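Local coordinates for protein phiAB6 tailspike (Unidentified phage, PDB 5JS4) that probably recognises and fragments the exopolysaccharide of the host bacterium Acinetobacter baumannii, working as a trimeric beta-helical tailspike, at residues F606-F618 and D707-S719. Residues are numbered along the deposited sequence; the frame is centred on the assembly and turned at random.
Sequences FYAPMMLTYDQSF and DPHRFTVAFTATS
Thr-613 and Thr-712 face each other in a non-hydrogen-bonded pair of two antiparallel strands, 610-615 and 710-715, and their OG1 hydroxyls lie 2.7 Å apart in a hydrogen bond whose direction is open. Backbone bonds such as Val-713 N to Leu-612 O, 2.8 Å, join the strands. One step along the same face, Arg-710 reaches out with an extended chain and lays its guanidinium across Thr-613 CG2. Arg-710 NH1 makes a salt bridge to Asp-615 OD2 at 2.8 Å; the oxygen lies in the guanidinium plane and is met on its anti side, the carboxylate standing at 86° to that plane. Arg-664 takes OD2 as well, while OD1 accepts from Ser-617 N in an Asx turn, so the carboxylate is fixed from both oxygens. The other face is mostly apolar. Phe-711, with CG between its backbone N and carbonyl carbon (chi1 68°), swings its ring under Tyr-614, whose CB lies over it 4.1 Å from the centroid. Phe-715 repeats that torsion and meets Met-610, the bent thioether bringing CE to 3.6 Å from Phe-715 CE2. Towards the chain end, Tyr-607 OH gives a very short bond, 2.5 Å, to carboxylate oxygen O of Ser-719; Lys-592 pairs with OXT. His-653 of a second subunit bonds Thr-613 OG1, its Ile-654 N bonds Thr-712 OG1, and its Asn-651 and Gly-652 accept from Arg-710 NH2. Polar groups of the Thr-613, Thr-712 and Arg-710 face thus bond the trimer neighbour, whereas Leu-612, Val-713 and Tyr-614 pack mainly on strand 627-633; at Met-610 and Met-611 both faces touch that neighbour.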
ATOM      1  N   PHE A 606     -44.797  -2.296  -2.841  1.00  6.88           N
ATOM      2  CA  PHE A 606     -44.947  -3.344  -3.827  1.00  6.91           C
ATOM      3  C   PHE A 606     -44.738  -4.665  -3.088  1.00  7.10           C
ATOM      4  O   PHE A 606     -43.903  -4.739  -2.183  1.00  7.18           O
ATOM      5  CB  PHE A 606     -43.896  -3.160  -4.916  1.00  7.24           C
ATOM      6  CG  PHE A 606     -43.887  -1.777  -5.518  1.00  7.25           C
ATOM      7  CD1 PHE A 606     -44.951  -1.343  -6.290  1.00  7.66           C
ATOM      8  CD2 PHE A 606     -42.821  -0.911  -5.301  1.00  7.40           C
ATOM      9  CE1 PHE A 606     -44.955  -0.070  -6.837  1.00  7.97           C
ATOM     10  CE2 PHE A 606     -42.814   0.360  -5.856  1.00  7.75           C
ATOM     11  CZ  PHE A 606     -43.884   0.776  -6.623  1.00  7.90           C
ATOM     12  N   TYR A 607     -45.481  -5.696  -3.493  1.00  6.94           N
ATOM     13  CA  TYR A 607     -45.595  -6.947  -2.728  1.00  6.96           C
ATOM     14  C   TYR A 607     -45.222  -8.174  -3.545  1.00  7.17           C
ATOM     15  O   TYR A 607     -45.610  -8.290  -4.707  1.00  7.38           O
ATOM     16  CB  TYR A 607     -47.036  -7.131  -2.238  1.00  7.41           C
ATOM     17  CG  TYR A 607     -47.471  -6.074  -1.261  1.00  8.13           C
ATOM     18  CD1 TYR A 607     -47.750  -4.781  -1.688  1.00  8.60           C
ATOM     19  CD2 TYR A 607     -47.596  -6.359   0.090  1.00  8.72           C
ATOM     20  CE1 TYR A 607     -48.138  -3.800  -0.797  1.00  9.23           C
ATOM     21  CE2 TYR A 607     -47.988  -5.382   0.991  1.00  9.05           C
ATOM     22  CZ  TYR A 607     -48.255  -4.105   0.535  1.00  9.10           C
ATOM     23  OH  TYR A 607     -48.633  -3.109   1.410  1.00 11.33           O
ATOM     24  N   ALA A 608     -44.498  -9.094  -2.912  1.00  7.21           N
ATOM     25  CA  ALA A 608     -44.301 -10.440  -3.446  1.00  6.89           C
ATOM     26  C   ALA A 608     -45.024 -11.398  -2.499  1.00  6.70           C
ATOM     27  O   ALA A 608     -44.471 -11.778  -1.474  1.00  7.24           O
ATOM     28  CB  ALA A 608     -42.819 -10.777  -3.539  1.00  7.04           C
ATOM     29  N   PRO A 609     -46.276 -11.767  -2.818  1.00  6.75           N
ATOM     30  CA  PRO A 609     -47.051 -12.574  -1.871  1.00  6.84           C
ATOM     31  C   PRO A 609     -46.607 -14.025  -1.805  1.00  6.82           C
ATOM     32  O   PRO A 609     -45.932 -14.518  -2.709  1.00  7.09           O
ATOM     33  CB  PRO A 609     -48.472 -12.503  -2.436  1.00  7.38           C
ATOM     34  CG  PRO A 609     -48.268 -12.337  -3.902  1.00  7.37           C
ATOM     35  CD  PRO A 609     -47.049 -11.468  -4.038  1.00  7.26           C
ATOM     36  N   MET A 610     -46.990 -14.704  -0.731  1.00  6.83           N
ATOM     37  CA  MET A 610     -46.926 -16.156  -0.715  1.00  7.01           C
ATOM     38  C   MET A 610     -47.976 -16.681  -1.680  1.00  7.20           C
ATOM     39  O   MET A 610     -49.097 -16.169  -1.725  1.00  7.86           O
ATOM     40  CB  MET A 610     -47.185 -16.707   0.684  1.00  7.60           C
ATOM     41  CG  MET A 610     -46.027 -16.475   1.633  1.00  7.97           C
ATOM     42  SD  MET A 610     -46.314 -17.121   3.290  1.00  9.79           S
ATOM     43  CE  MET A 610     -47.302 -15.818   4.012  1.00 10.80           C
ATOM     44  N   MET A 611     -47.601 -17.681  -2.473  1.00  7.55           N
ATOM     45  CA  MET A 611     -48.549 -18.375  -3.334  1.00  7.71           C
ATOM     46  C   MET A 611     -48.584 -19.839  -2.937  1.00  7.10           C
ATOM     47  O   MET A 611     -47.563 -20.422  -2.576  1.00  8.00           O
ATOM     48  CB  MET A 611     -48.178 -18.206  -4.806  1.00  8.60           C
ATOM     49  CG  MET A 611     -48.145 -16.744  -5.222  1.00  9.37           C
ATOM     50  SD  MET A 611     -47.963 -16.492  -6.995  1.00 12.12           S
ATOM     51  CE  MET A 611     -49.665 -16.606  -7.526  1.00 13.60           C
ATOM     52  N   LEU A 612     -49.770 -20.420  -2.995  1.00  6.73           N
ATOM     53  CA  LEU A 612     -49.988 -21.769  -2.496  1.00  7.22           C
ATOM     54  C   LEU A 612     -51.127 -22.386  -3.282  1.00  7.38           C
ATOM     55  O   LEU A 612     -52.171 -21.769  -3.446  1.00  7.66           O
ATOM     56  CB  LEU A 612     -50.319 -21.690  -1.004  1.00  7.80           C
ATOM     57  CG  LEU A 612     -50.635 -22.979  -0.254  1.00  8.13           C
ATOM     58  CD1 LEU A 612     -49.475 -23.956  -0.290  1.00  8.48           C
ATOM     59  CD2 LEU A 612     -50.987 -22.637   1.185  1.00  8.03           C
ATOM     60  N   THR A 613     -50.920 -23.601  -3.787  1.00  7.80           N
ATOM     61  CA  THR A 613     -51.909 -24.246  -4.636  1.00  8.25           C
ATOM     62  C   THR A 613     -52.398 -25.566  -4.040  1.00  8.36           C
ATOM     63  O   THR A 613     -51.610 -26.356  -3.523  1.00 10.59           O
ATOM     64  CB  THR A 613     -51.358 -24.401  -6.072  1.00  9.18           C
ATOM     65  OG1 THR A 613     -51.293 -23.098  -6.674  1.00  9.57           O
ATOM     66  CG2 THR A 613     -52.235 -25.300  -6.930  1.00  9.95           C
ATOM     67  N   TYR A 614     -53.714 -25.751  -4.086  1.00  7.60           N
ATOM     68  CA  TYR A 614     -54.377 -27.009  -3.752  1.00  7.80           C
ATOM     69  C   TYR A 614     -54.528 -27.823  -5.025  1.00  7.80           C
ATOM     70  O   TYR A 614     -54.906 -27.281  -6.051  1.00  7.76           O
ATOM     71  CB  TYR A 614     -55.768 -26.725  -3.195  1.00  8.13           C
ATOM     72  CG  TYR A 614     -56.648 -27.944  -3.071  1.00  8.24           C
ATOM     73  CD1 TYR A 614     -56.566 -28.764  -1.954  1.00  8.64           C
ATOM     74  CD2 TYR A 614     -57.564 -28.276  -4.067  1.00  8.12           C
ATOM     75  CE1 TYR A 614     -57.371 -29.881  -1.830  1.00  9.28           C
ATOM     76  CE2 TYR A 614     -58.375 -29.391  -3.953  1.00  8.40           C
ATOM     77  CZ  TYR A 614     -58.271 -30.192  -2.831  1.00  8.99           C
ATOM     78  OH  TYR A 614     -59.074 -31.301  -2.698  1.00 10.83           O
ATOM     79  N   ASP A 615     -54.247 -29.122  -4.956  1.00  8.20           N
ATOM     80  CA  ASP A 615     -54.455 -30.025  -6.085  1.00  8.22           C
ATOM     81  C   ASP A 615     -54.759 -31.394  -5.507  1.00  8.60           C
ATOM     82  O   ASP A 615     -53.912 -31.987  -4.841  1.00  9.67           O
ATOM     83  CB  ASP A 615     -53.207 -30.063  -6.970  1.00  8.34           C
ATOM     84  CG  ASP A 615     -53.389 -30.886  -8.243  1.00  8.46           C
ATOM     85  OD1 ASP A 615     -54.358 -31.667  -8.355  1.00  8.53           O
ATOM     86  OD2 ASP A 615     -52.533 -30.741  -9.139  1.00  8.53           O
ATOM     87  N   GLN A 616     -55.968 -31.886  -5.742  1.00  9.13           N
ATOM     88  CA  GLN A 616     -56.360 -33.175  -5.168  1.00 10.37           C
ATOM     89  C   GLN A 616     -55.568 -34.340  -5.772  1.00 10.81           C
ATOM     90  O   GLN A 616     -55.585 -35.439  -5.218  1.00 12.95           O
ATOM     91  CB  GLN A 616     -57.872 -33.396  -5.262  1.00 12.58           C
ATOM     92  CG  GLN A 616     -58.427 -33.600  -6.653  1.00 13.31           C
ATOM     93  CD  GLN A 616     -59.947 -33.703  -6.642  1.00 14.07           C
ATOM     94  OE1 GLN A 616     -60.642 -32.728  -6.358  1.00 13.79           O
ATOM     95  NE2 GLN A 616     -60.467 -34.882  -6.949  1.00 15.69           N
ATOM     96  N   SER A 617     -54.868 -34.100  -6.882  1.00 10.74           N
ATOM     97  CA  SER A 617     -53.974 -35.111  -7.477  1.00 11.64           C
ATOM     98  C   SER A 617     -52.561 -35.140  -6.879  1.00 11.41           C
ATOM     99  O   SER A 617     -51.785 -36.054  -7.188  1.00 13.21           O
ATOM    100  CB  SER A 617     -53.873 -34.930  -8.995  1.00 12.04           C
ATOM    101  OG  SER A 617     -55.079 -35.303  -9.626  1.00 12.21           O
ATOM    102  N   PHE A 618     -52.208 -34.156  -6.051  1.00 11.21           N
ATOM    103  CA  PHE A 618     -50.916 -34.189  -5.357  1.00 11.17           C
ATOM    104  C   PHE A 618     -50.859 -35.410  -4.441  1.00 13.24           C
ATOM    105  O   PHE A 618     -51.844 -35.735  -3.779  1.00 14.19           O
ATOM    106  CB  PHE A 618     -50.689 -32.956  -4.465  1.00 10.44           C
ATOM    107  CG  PHE A 618     -50.318 -31.688  -5.198  1.00 10.25           C
ATOM    108  CD1 PHE A 618     -49.626 -31.692  -6.406  1.00 10.38           C
ATOM    109  CD2 PHE A 618     -50.611 -30.465  -4.616  1.00 10.04           C
ATOM    110  CE1 PHE A 618     -49.287 -30.502  -7.035  1.00 10.29           C
ATOM    111  CE2 PHE A 618     -50.275 -29.275  -5.238  1.00 10.31           C
ATOM    112  CZ  PHE A 618     -49.610 -29.293  -6.445  1.00  9.89           C
ATOM    113  N   ASP A 707     -66.513 -28.541  -5.560  1.00 10.24           N
ATOM    114  CA  ASP A 707     -65.106 -28.830  -5.296  1.00  9.81           C
ATOM    115  C   ASP A 707     -64.241 -28.701  -6.542  1.00  9.46           C
ATOM    116  O   ASP A 707     -64.304 -29.552  -7.426  1.00 11.10           O
ATOM    117  CB  ASP A 707     -64.967 -30.253  -4.745  1.00 10.08           C
ATOM    118  CG  ASP A 707     -65.507 -30.382  -3.347  1.00 11.09           C
ATOM    119  OD1 ASP A 707     -65.105 -29.569  -2.491  1.00 11.43           O
ATOM    120  OD2 ASP A 707     -66.330 -31.290  -3.100  1.00 14.43           O
ATOM    121  N   PRO A 708     -63.399 -27.655  -6.609  1.00  8.60           N
ATOM    122  CA  PRO A 708     -62.409 -27.644  -7.680  1.00  8.56           C
ATOM    123  C   PRO A 708     -61.423 -28.796  -7.523  1.00  8.24           C
ATOM    124  O   PRO A 708     -61.231 -29.306  -6.417  1.00  8.65           O
ATOM    125  CB  PRO A 708     -61.686 -26.302  -7.492  1.00  8.69           C
ATOM    126  CG  PRO A 708     -62.607 -25.468  -6.669  1.00  8.92           C
ATOM    127  CD  PRO A 708     -63.321 -26.441  -5.777  1.00  8.68           C
ATOM    128  N   HIS A 709     -60.825 -29.214  -8.627  1.00  7.83           N
ATOM    129  CA  HIS A 709     -59.737 -30.182  -8.581  1.00  7.82           C
ATOM    130  C   HIS A 709     -58.452 -29.513  -8.106  1.00  7.55           C
ATOM    131  O   HIS A 709     -57.668 -30.098  -7.361  1.00  7.79           O
ATOM    132  CB  HIS A 709     -59.519 -30.780  -9.962  1.00  8.10           C
ATOM    133  CG  HIS A 709     -58.785 -32.078  -9.943  1.00  8.84           C
ATOM    134  ND1 HIS A 709     -57.420 -32.163  -9.797  1.00 10.11           N
ATOM    135  CD2 HIS A 709     -59.235 -33.350 -10.053  1.00  8.89           C
ATOM    136  CE1 HIS A 709     -57.060 -33.435  -9.822  1.00  9.47           C
ATOM    137  NE2 HIS A 709     -58.141 -34.173  -9.978  1.00 11.00           N
ATOM    138  N   ARG A 710     -58.247 -28.271  -8.540  1.00  7.49           N
ATOM    139  CA  ARG A 710     -57.020 -27.542  -8.260  1.00  7.14           C
ATOM    140  C   ARG A 710     -57.315 -26.049  -8.278  1.00  7.10           C
ATOM    141  O   ARG A 710     -58.087 -25.579  -9.108  1.00  7.17           O
ATOM    142  CB  ARG A 710     -55.947 -27.899  -9.302  1.00  7.61           C
ATOM    143  CG  ARG A 710     -54.660 -27.088  -9.243  1.00  7.74           C
ATOM    144  CD  ARG A 710     -53.624 -27.634 -10.218  1.00  8.11           C
ATOM    145  NE  ARG A 710     -52.411 -26.819 -10.262  1.00  8.04           N
ATOM    146  CZ  ARG A 710     -51.181 -27.214  -9.929  1.00  8.10           C
ATOM    147  NH1 ARG A 710     -50.931 -28.452  -9.506  1.00  8.54           N
ATOM    148  NH2 ARG A 710     -50.174 -26.356 -10.024  1.00  8.41           N
ATOM    149  N   PHE A 711     -56.723 -25.320  -7.340  1.00  6.84           N
ATOM    150  CA  PHE A 711     -56.802 -23.862  -7.343  1.00  6.97           C
ATOM    151  C   PHE A 711     -55.661 -23.255  -6.539  1.00  6.79           C
ATOM    152  O   PHE A 711     -55.097 -23.889  -5.651  1.00  6.92           O
ATOM    153  CB  PHE A 711     -58.160 -23.363  -6.821  1.00  7.19           C
ATOM    154  CG  PHE A 711     -58.394 -23.616  -5.352  1.00  7.32           C
ATOM    155  CD1 PHE A 711     -58.950 -24.810  -4.925  1.00  7.43           C
ATOM    156  CD2 PHE A 711     -58.081 -22.649  -4.399  1.00  7.68           C
ATOM    157  CE1 PHE A 711     -59.178 -25.046  -3.578  1.00  7.74           C
ATOM    158  CE2 PHE A 711     -58.307 -22.881  -3.053  1.00  8.05           C
ATOM    159  CZ  PHE A 711     -58.857 -24.080  -2.643  1.00  8.04           C
ATOM    160  N   THR A 712     -55.357 -22.007  -6.862  1.00  7.27           N
ATOM    161  CA  THR A 712     -54.280 -21.247  -6.259  1.00  7.09           C
ATOM    162  C   THR A 712     -54.852 -20.205  -5.304  1.00  7.00           C
ATOM    163  O   THR A 712     -55.956 -19.703  -5.515  1.00  6.94           O
ATOM    164  CB  THR A 712     -53.494 -20.519  -7.367  1.00  7.37           C
ATOM    165  OG1 THR A 712     -52.879 -21.495  -8.219  1.00  8.51           O
ATOM    166  CG2 THR A 712     -52.431 -19.580  -6.808  1.00  7.75           C
ATOM    167  N   VAL A 713     -54.094 -19.907  -4.253  1.00  7.10           N
ATOM    168  CA  VAL A 713     -54.317 -18.705  -3.451  1.00  7.29           C
ATOM    169  C   VAL A 713     -53.016 -17.914  -3.361  1.00  7.30           C
ATOM    170  O   VAL A 713     -51.920 -18.474  -3.441  1.00  7.60           O
ATOM    171  CB  VAL A 713     -54.853 -19.017  -2.030  1.00  8.07           C
ATOM    172  CG1 VAL A 713     -56.090 -19.894  -2.108  1.00  8.34           C
ATOM    173  CG2 VAL A 713     -53.793 -19.654  -1.148  1.00  8.46           C
ATOM    174  N   ALA A 714     -53.148 -16.603  -3.186  1.00  7.57           N
ATOM    175  CA  ALA A 714     -52.012 -15.732  -2.933  1.00  7.61           C
ATOM    176  C   ALA A 714     -52.378 -14.860  -1.748  1.00  7.85           C
ATOM    177  O   ALA A 714     -53.476 -14.316  -1.696  1.00  9.17           O
ATOM    178  CB  ALA A 714     -51.701 -14.877  -4.151  1.00  7.93           C
ATOM    179  N   PHE A 715     -51.474 -14.748  -0.786  1.00  7.71           N
ATOM    180  CA  PHE A 715     -51.749 -13.935   0.394  1.00  7.76           C
ATOM    181  C   PHE A 715     -50.480 -13.392   1.017  1.00  7.41           C
ATOM    182  O   PHE A 715     -49.376 -13.885   0.755  1.00  7.10           O
ATOM    183  CB  PHE A 715     -52.585 -14.717   1.423  1.00  8.60           C
ATOM    184  CG  PHE A 715     -51.868 -15.881   2.057  1.00  9.51           C
ATOM    185  CD1 PHE A 715     -51.716 -17.081   1.375  1.00 10.32           C
ATOM    186  CD2 PHE A 715     -51.385 -15.792   3.361  1.00 10.32           C
ATOM    187  CE1 PHE A 715     -51.073 -18.159   1.963  1.00 11.45           C
ATOM    188  CE2 PHE A 715     -50.745 -16.869   3.956  1.00 11.38           C
ATOM    189  CZ  PHE A 715     -50.588 -18.052   3.257  1.00 11.92           C
ATOM    190  N   THR A 716     -50.652 -12.348   1.826  1.00  7.46           N
ATOM    191  CA  THR A 716     -49.555 -11.766   2.580  1.00  7.78           C
ATOM    192  C   THR A 716     -49.830 -11.910   4.071  1.00  8.22           C
ATOM    193  O   THR A 716     -50.987 -11.969   4.492  1.00  8.76           O
ATOM    194  CB  THR A 716     -49.336 -10.283   2.241  1.00  7.99           C
ATOM    195  OG1 THR A 716     -50.467  -9.510   2.660  1.00  8.64           O
ATOM    196  CG2 THR A 716     -49.116 -10.098   0.748  1.00  7.92           C
ATOM    197  N   ALA A 717     -48.760 -11.969   4.855  1.00  8.51           N
ATOM    198  CA  ALA A 717     -48.865 -12.118   6.311  1.00  9.04           C
ATOM    199  C   ALA A 717     -48.847 -10.768   7.023  1.00  9.44           C
ATOM    200  O   ALA A 717     -49.047 -10.708   8.235  1.00 10.13           O
ATOM    201  CB  ALA A 717     -47.756 -13.013   6.834  1.00  9.97           C
ATOM    202  N   THR A 718     -48.606  -9.694   6.275  1.00  9.98           N
ATOM    203  CA  THR A 718     -48.737  -8.336   6.797  1.00 10.48           C
ATOM    204  C   THR A 718     -49.437  -7.468   5.769  1.00 10.56           C
ATOM    205  O   THR A 718     -49.575  -7.853   4.604  1.00 11.81           O
ATOM    206  CB  THR A 718     -47.382  -7.676   7.129  1.00 11.58           C
ATOM    207  OG1 THR A 718     -46.706  -7.313   5.914  1.00 13.86           O
ATOM    208  CG2 THR A 718     -46.504  -8.592   7.964  1.00 12.60           C
ATOM    209  N   SER A 719     -49.857  -6.285   6.200  1.00 11.34           N
ATOM    210  CA  SER A 719     -50.425  -5.305   5.293  1.00 11.57           C
ATOM    211  C   SER A 719     -49.338  -4.695   4.418  1.00 12.24           C
ATOM    212  O   SER A 719     -49.670  -3.950   3.496  1.00 13.37           O
ATOM    213  CB  SER A 719     -51.128  -4.196   6.071  1.00 12.57           C
ATOM    214  OG  SER A 719     -50.194  -3.439   6.820  1.00 15.16           O
ATOM    215  OXT SER A 719     -48.133  -4.917   4.611  1.00 12.12           O
TER
HETATM  216  O   HOH W   1     -61.312 -31.025  -4.074  1.00 12.69           O
HETATM  217  O   HOH W   2     -63.130 -32.112  -7.328  1.00 17.23           O